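Local coordinates for extracellular ligand-binding receptor (Verminephrobacter eiseniae, PDB 4M88), which probably binds an amino acid outside the cytoplasmic membrane as the solute-binding component of an ABC transporter, at residues A30-A35 with Q44-F49; E62-A67 with L73-P78; G291-R296 with I325-F330. All coordinates share one frame; numbering follows the deposited sequence.

Followed from the N terminus, the three contacts come in series, each closing its own loop before the next opens. Contact 1 (30-35 with 44-49) closes a short return from helix 18-37 to strand 45-52, and contact 2 (62-67 with 73-78) does the same for helix 57-68 and strand 74-76. Both pack a helix on one parallel sheet, and they meet where Phe49 touches the backbone of Ala67. Contact 3 (291-296 with 325-330) closes a longer loop, between helix 286-303 and a small hairpin. That helix also reaches both earlier contacts: Tyr31 lies against Tyr292 and Arg296, and Ile76 packs on Ser294.

Contact 1 (A30-A35 with Q44-F49); sequences AYLAQA and QKLTLF
Leu32 and Leu46 lie where helix 30-35 and strand 45-49 come nearest, their CA atoms 6.3 Å apart, with the two axes running nearly antiparallel at 160° and approaching to 8.2 Å. The contact is wholly apolar and rests mainly on the two methyls of Leu32, which are divided between two residues of the strand. CD2 meets CD2 of Leu46 at 3.8 Å, methyl against methyl, while CD1 rests 3.7 Å from CB of Leu48. With CG anti to its carbonyl carbon (chi1 -64°), the fork of Leu32 is set between Leu46 and Leu48, roughly perpendicular to both side chains. One helical turn further on, Ala35 takes the other branch of Leu46, its CB lying 3.8 Å from Leu46 CD1. This is the return half of a beta-alpha-beta unit, strand 4-11, helix 18-37 and strand 45-52, in which the helix packs on the parallel sheet to which both flanking strands belong, as expected of an alpha/beta periplasmic binding protein. Leu46 and Leu48 point toward the helix, whereas the intervening Thr47 points away and its OG1 is hydrogen-bonded to the backbone O of Ile5. Backbone bonds to strand 4-11 hold the strand in the sheet, and Leu32 touches Leu7 of that neighbour. Asn36 OD1, just beyond the helical segment, bonds to the backbone N of Leu46.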
# COMPACT_ATOMS: atom_id res chain seq x y z
N ALA A 30 1.09 -4.37 16.55
CA ALA A 30 2.10 -5.40 16.72
C ALA A 30 3.48 -4.77 16.92
O ALA A 30 4.21 -5.16 17.83
CB ALA A 30 2.11 -6.37 15.54
N TYR A 31 3.82 -3.78 16.10
CA TYR A 31 5.11 -3.11 16.31
C TYR A 31 5.16 -2.36 17.65
O TYR A 31 6.14 -2.49 18.40
CB TYR A 31 5.47 -2.14 15.18
CG TYR A 31 6.72 -1.37 15.57
CD1 TYR A 31 7.96 -1.99 15.58
CD2 TYR A 31 6.64 -0.04 16.00
CE1 TYR A 31 9.11 -1.31 15.98
CE2 TYR A 31 7.78 0.65 16.40
CZ TYR A 31 9.01 0.01 16.39
OH TYR A 31 10.14 0.69 16.77
N LEU A 32 4.13 -1.57 17.92
CA LEU A 32 4.09 -0.78 19.16
C LEU A 32 4.23 -1.64 20.41
O LEU A 32 4.92 -1.26 21.36
CB LEU A 32 2.83 0.07 19.23
CG LEU A 32 2.74 1.13 18.13
CD1 LEU A 32 1.56 2.05 18.39
CD2 LEU A 32 4.03 1.92 18.00
N ALA A 33 3.58 -2.80 20.43
CA ALA A 33 3.72 -3.71 21.55
C ALA A 33 5.15 -4.24 21.68
O ALA A 33 5.68 -4.37 22.80
CB ALA A 33 2.71 -4.88 21.43
N GLN A 34 5.76 -4.55 20.55
CA GLN A 34 7.14 -5.02 20.50
C GLN A 34 8.04 -3.88 20.99
O GLN A 34 8.91 -4.09 21.84
CB GLN A 34 7.47 -5.43 19.05
CG GLN A 34 8.71 -6.30 18.86
CD GLN A 34 8.94 -6.73 17.39
OE1 GLN A 34 8.99 -5.89 16.49
NE2 GLN A 34 9.09 -8.04 17.17
N ALA A 35 7.79 -2.68 20.49
CA ALA A 35 8.57 -1.50 20.89
C ALA A 35 8.45 -1.24 22.39
O ALA A 35 9.44 -0.92 23.05
CB ALA A 35 8.14 -0.28 20.10
N GLN A 44 9.99 6.55 27.25
CA GLN A 44 8.55 6.77 27.05
C GLN A 44 7.82 5.68 26.26
O GLN A 44 8.28 5.23 25.21
CB GLN A 44 8.31 8.12 26.38
CG GLN A 44 8.69 9.32 27.25
CD GLN A 44 8.00 10.60 26.80
OE1 GLN A 44 6.97 10.57 26.13
NE2 GLN A 44 8.56 11.74 27.18
N LYS A 45 6.67 5.27 26.77
CA LYS A 45 5.84 4.28 26.09
C LYS A 45 5.19 4.88 24.85
O LYS A 45 4.89 6.07 24.81
CB LYS A 45 4.76 3.76 27.05
CG LYS A 45 3.70 2.87 26.41
CD LYS A 45 2.51 2.62 27.33
CE LYS A 45 1.46 1.72 26.67
NZ LYS A 45 0.43 1.26 27.65
N LEU A 46 4.99 4.04 23.83
CA LEU A 46 4.29 4.45 22.62
C LEU A 46 2.81 4.11 22.74
O LEU A 46 2.45 3.02 23.19
CB LEU A 46 4.89 3.74 21.41
CG LEU A 46 6.29 4.22 21.01
CD1 LEU A 46 7.35 3.19 21.32
CD2 LEU A 46 6.33 4.56 19.54
N THR A 47 1.94 5.05 22.37
CA THR A 47 0.50 4.78 22.39
C THR A 47 -0.10 5.12 21.04
O THR A 47 0.43 5.96 20.32
CB THR A 47 -0.21 5.58 23.48
OG1 THR A 47 0.16 6.96 23.37
CG2 THR A 47 0.20 5.08 24.84
N LEU A 48 -1.19 4.45 20.71
CA LEU A 48 -1.85 4.68 19.43
C LEU A 48 -3.29 5.06 19.70
O LEU A 48 -3.98 4.42 20.49
CB LEU A 48 -1.83 3.41 18.58
CG LEU A 48 -2.47 3.55 17.20
CD1 LEU A 48 -1.62 4.43 16.27
CD2 LEU A 48 -2.74 2.18 16.58
N PHE A 49 -3.76 6.12 19.05
CA PHE A 49 -5.19 6.32 19.03
C PHE A 49 -5.65 6.13 17.60
O PHE A 49 -4.85 6.22 16.66
CB PHE A 49 -5.58 7.69 19.55
CG PHE A 49 -5.21 8.80 18.64
CD1 PHE A 49 -6.11 9.26 17.69
CD2 PHE A 49 -3.97 9.40 18.74
CE1 PHE A 49 -5.76 10.29 16.83
CE2 PHE A 49 -3.61 10.44 17.89
CZ PHE A 49 -4.51 10.88 16.94

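Contact 2 (E62-A67 with L73-P78); sequences EQFPKA and LALISP
Phe64 meets Leu75 through the CD1 and CE1 atoms of its ring: CE1 lies 3.7 Å and CD1 3.9 Å from the single methyl CD1 of Leu75. The two side chains are set roughly perpendicular. The other methyl of Leu75, CD2, faces CB of Ala67 at a looser 4.3 Å. The fork of one leucine is thus shared between two helical residues three positions apart, and all three side chains are buried. Although the CB of Phe64 does not itself point at the strand, CG stands anti to the backbone N (chi1 -175°), which swings the ring toward Leu75. The CB of Ala67, by contrast, points toward the strand, and its CA is 8.6 Å from that of Leu75. Helix 57-68 here leads through a short connection into strand 74-76, the central strand of a five-stranded parallel sheet, so the contact repeats the helix-to-strand packing of an alpha/beta fold. Outside this first shell, Leu92, Leu93 and Ala96 also touch Phe64, while Ala67 reaches Ile10 of the adjacent strand 4-11 and Phe49 of strand 45-52 beyond it. Backbone hydrogen bonds to Val99 and Val101 fix Leu75 within the sheet. Within the helix, a kink occurs at Pro65, whose ring nitrogen carries no hydrogen to bond back to the preceding turn, yet the backbone N of Ala67 still bonds to O of Gln63 at 2.8 Å.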
# COMPACT_ATOMS: atom_id res chain seq x y z
N GLU A 62 -13.06 15.64 8.84
CA GLU A 62 -13.63 15.70 10.19
C GLU A 62 -12.68 15.18 11.27
O GLU A 62 -12.56 15.77 12.34
CB GLU A 62 -14.93 14.90 10.25
CG GLU A 62 -16.06 15.49 9.42
CD GLU A 62 -17.29 14.60 9.41
OE1 GLU A 62 -17.31 13.61 10.17
OE2 GLU A 62 -18.22 14.89 8.63
N GLN A 63 -12.00 14.07 10.99
CA GLN A 63 -11.15 13.45 12.01
C GLN A 63 -9.79 14.11 12.20
O GLN A 63 -9.21 14.01 13.28
CB GLN A 63 -10.95 11.96 11.70
CG GLN A 63 -12.24 11.14 11.80
CD GLN A 63 -12.96 11.37 13.11
OE1 GLN A 63 -12.34 11.46 14.17
NE2 GLN A 63 -14.28 11.51 13.03
N PHE A 64 -9.28 14.76 11.17
CA PHE A 64 -7.93 15.31 11.24
C PHE A 64 -7.72 16.28 12.41
O PHE A 64 -6.79 16.07 13.20
CB PHE A 64 -7.50 15.94 9.90
CG PHE A 64 -6.07 16.42 9.89
CD1 PHE A 64 -5.04 15.56 9.58
CD2 PHE A 64 -5.78 17.75 10.18
CE1 PHE A 64 -3.71 16.01 9.56
CE2 PHE A 64 -4.47 18.21 10.16
CZ PHE A 64 -3.43 17.34 9.85
N PRO A 65 -8.57 17.31 12.55
CA PRO A 65 -8.31 18.22 13.68
C PRO A 65 -8.52 17.54 15.04
O PRO A 65 -7.81 17.87 16.00
CB PRO A 65 -9.34 19.35 13.47
CG PRO A 65 -10.39 18.76 12.60
CD PRO A 65 -9.66 17.82 11.70
N LYS A 66 -9.45 16.59 15.11
CA LYS A 66 -9.64 15.86 16.36
C LYS A 66 -8.39 15.06 16.70
O LYS A 66 -7.98 14.97 17.86
CB LYS A 66 -10.85 14.92 16.26
CG LYS A 66 -12.15 15.65 16.00
CD LYS A 66 -13.29 14.67 15.77
CE LYS A 66 -14.64 15.35 15.93
NZ LYS A 66 -15.76 14.39 15.71
N ALA A 67 -7.76 14.48 15.67
CA ALA A 67 -6.52 13.75 15.84
C ALA A 67 -5.41 14.70 16.27
O ALA A 67 -4.64 14.41 17.19
CB ALA A 67 -6.13 13.03 14.53
N LEU A 73 2.86 12.70 17.28
CA LEU A 73 4.11 12.98 16.55
C LEU A 73 3.90 12.65 15.09
O LEU A 73 4.46 13.32 14.20
CB LEU A 73 5.26 12.13 17.08
CG LEU A 73 6.05 12.69 18.26
CD1 LEU A 73 5.20 12.74 19.50
CD2 LEU A 73 7.29 11.85 18.51
N ALA A 74 3.12 11.61 14.85
CA ALA A 74 2.93 11.11 13.49
C ALA A 74 1.56 10.50 13.32
O ALA A 74 1.00 9.94 14.28
CB ALA A 74 4.00 10.07 13.14
N LEU A 75 1.03 10.63 12.11
CA LEU A 75 -0.12 9.86 11.67
C LEU A 75 0.44 8.74 10.81
O LEU A 75 1.27 8.99 9.93
CB LEU A 75 -1.08 10.73 10.86
CG LEU A 75 -1.73 11.85 11.68
CD1 LEU A 75 -2.59 12.74 10.78
CD2 LEU A 75 -2.57 11.28 12.82
N ILE A 76 -0.00 7.52 11.07
CA ILE A 76 0.61 6.36 10.43
C ILE A 76 -0.29 5.82 9.34
O ILE A 76 -1.44 5.46 9.61
CB ILE A 76 0.89 5.22 11.43
CG1 ILE A 76 1.67 5.72 12.64
CG2 ILE A 76 1.64 4.07 10.71
CD1 ILE A 76 3.01 6.32 12.28
N SER A 77 0.25 5.78 8.12
CA SER A 77 -0.37 5.10 6.98
C SER A 77 -1.88 5.35 6.79
O SER A 77 -2.68 4.41 6.86
CB SER A 77 -0.08 3.59 7.05
OG SER A 77 -0.29 2.98 5.79
N PRO A 78 -2.27 6.61 6.54
CA PRO A 78 -3.67 6.81 6.12
C PRO A 78 -3.95 6.03 4.85
O PRO A 78 -3.06 5.85 4.00
CB PRO A 78 -3.76 8.32 5.87
CG PRO A 78 -2.33 8.76 5.62
CD PRO A 78 -1.50 7.87 6.52

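Contact 3 (G291-R296 with I325-F330); sequences GYLSAR and IDIGGF
Arg296 reaches Ile327 because its CG is anti to the backbone N (chi1 -175°) and its chain runs extended from CG to NE, while Ile327 turns CG2 toward it, that methyl likewise lying anti to its own backbone N. The two side chains run alongside in opposite senses. Ile327 CG2 sits over one face of the guanidinium, nearer the rim than the centre, 3.3 Å from Arg296 NE and 3.5 Å from CZ. The polar end is held by charge: NH1 forms a salt bridge with Glu269 and NE another with Glu300, while the bond from NH1 to Tyr292 OH is weak. Replacing this arginine, an alanine here would remove the flat group beside Ile327 and is likely to leave Glu269 and Glu300 without their positively charged mate. One turn earlier, Leu293 completes the apolar part. Leu293 CD1 lies over one face of the Phe330 ring, 4.2 Å from Phe330 CD2. Leu293 CD2 is 4.3 Å from Ile327 CG2. Ile327 and Phe330 are the first and last residues of a type I' beta turn, joined by paired backbone bonds; Gly328 and Gly329 form its corners, both with positive phi. Asp326 OD1 accepts from the backbone N of Gly329 at 2.8 Å in an Asx motif. The turn links strands 325-327 and 330-332 into a small antiparallel hairpin lying against helix 286-303. Helix 265-277 adjoins both partners, with Val266 touching Leu293 and bonding through its backbone to Gly328, while Tyr31 of helix 18-37 packs against Arg296.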
# COMPACT_ATOMS: atom_id res chain seq x y z
N GLY A 291 1.70 -1.96 7.87
CA GLY A 291 1.42 -1.21 9.09
C GLY A 291 2.58 -1.35 10.06
O GLY A 291 3.01 -0.39 10.69
N TYR A 292 3.12 -2.56 10.16
CA TYR A 292 4.27 -2.81 11.02
C TYR A 292 5.47 -1.96 10.59
O TYR A 292 6.12 -1.32 11.42
CB TYR A 292 4.58 -4.30 11.01
CG TYR A 292 5.85 -4.68 11.75
CD1 TYR A 292 5.81 -5.00 13.10
CD2 TYR A 292 7.08 -4.70 11.10
CE1 TYR A 292 6.96 -5.35 13.78
CE2 TYR A 292 8.25 -5.05 11.77
CZ TYR A 292 8.18 -5.36 13.12
OH TYR A 292 9.32 -5.71 13.79
N LEU A 293 5.78 -1.95 9.30
CA LEU A 293 6.95 -1.22 8.80
C LEU A 293 6.75 0.30 8.88
O LEU A 293 7.72 1.05 9.08
CB LEU A 293 7.30 -1.64 7.37
CG LEU A 293 7.91 -3.04 7.26
CD1 LEU A 293 8.07 -3.49 5.81
CD2 LEU A 293 9.25 -3.11 7.99
N SER A 294 5.51 0.74 8.72
CA SER A 294 5.25 2.17 8.78
C SER A 294 5.49 2.65 10.20
O SER A 294 6.14 3.68 10.42
CB SER A 294 3.83 2.49 8.31
OG SER A 294 3.67 2.16 6.94
N ALA A 295 4.98 1.90 11.16
CA ALA A 295 5.18 2.23 12.57
C ALA A 295 6.65 2.06 12.96
O ALA A 295 7.20 2.89 13.68
CB ALA A 295 4.28 1.36 13.46
N ARG A 296 7.29 1.00 12.48
CA ARG A 296 8.68 0.77 12.83
C ARG A 296 9.61 1.86 12.28
O ARG A 296 10.64 2.17 12.88
CB ARG A 296 9.14 -0.61 12.37
CG ARG A 296 10.56 -0.91 12.82
CD ARG A 296 10.85 -2.40 12.81
NE ARG A 296 12.26 -2.64 13.09
CZ ARG A 296 12.83 -3.84 13.03
NH1 ARG A 296 12.09 -4.90 12.72
NH2 ARG A 296 14.12 -3.97 13.29
N ILE A 325 18.68 3.76 6.17
CA ILE A 325 18.60 2.84 7.29
C ILE A 325 18.24 1.46 6.78
O ILE A 325 17.58 1.30 5.74
CB ILE A 325 17.60 3.31 8.35
CG1 ILE A 325 16.20 3.40 7.76
CG2 ILE A 325 18.04 4.66 8.95
CD1 ILE A 325 15.13 3.54 8.82
N ASP A 326 18.70 0.45 7.50
CA ASP A 326 18.40 -0.93 7.17
C ASP A 326 17.51 -1.50 8.27
O ASP A 326 17.98 -1.76 9.38
CB ASP A 326 19.72 -1.71 7.06
CG ASP A 326 19.51 -3.16 6.68
OD1 ASP A 326 18.38 -3.51 6.30
OD2 ASP A 326 20.49 -3.94 6.73
N ILE A 327 16.23 -1.69 7.96
CA ILE A 327 15.30 -2.30 8.91
C ILE A 327 15.21 -3.80 8.64
O ILE A 327 14.37 -4.24 7.86
CB ILE A 327 13.89 -1.67 8.80
CG1 ILE A 327 13.97 -0.15 8.93
CG2 ILE A 327 12.96 -2.24 9.88
CD1 ILE A 327 12.61 0.54 8.69
N GLY A 328 16.09 -4.57 9.28
CA GLY A 328 16.11 -6.01 9.11
C GLY A 328 16.16 -6.51 7.68
O GLY A 328 15.61 -7.56 7.35
N GLY A 329 16.81 -5.75 6.80
CA GLY A 329 16.89 -6.15 5.41
C GLY A 329 16.04 -5.32 4.48
O GLY A 329 16.21 -5.38 3.26
N PHE A 330 15.11 -4.55 5.04
CA PHE A 330 14.31 -3.63 4.25
C PHE A 330 14.90 -2.24 4.41
O PHE A 330 14.97 -1.71 5.53
CB PHE A 330 12.84 -3.66 4.71
CG PHE A 330 11.94 -2.76 3.90
CD1 PHE A 330 11.55 -3.12 2.62
CD2 PHE A 330 11.48 -1.56 4.43
CE1 PHE A 330 10.73 -2.30 1.86
CE2 PHE A 330 10.65 -0.73 3.69
CZ PHE A 330 10.27 -1.11 2.40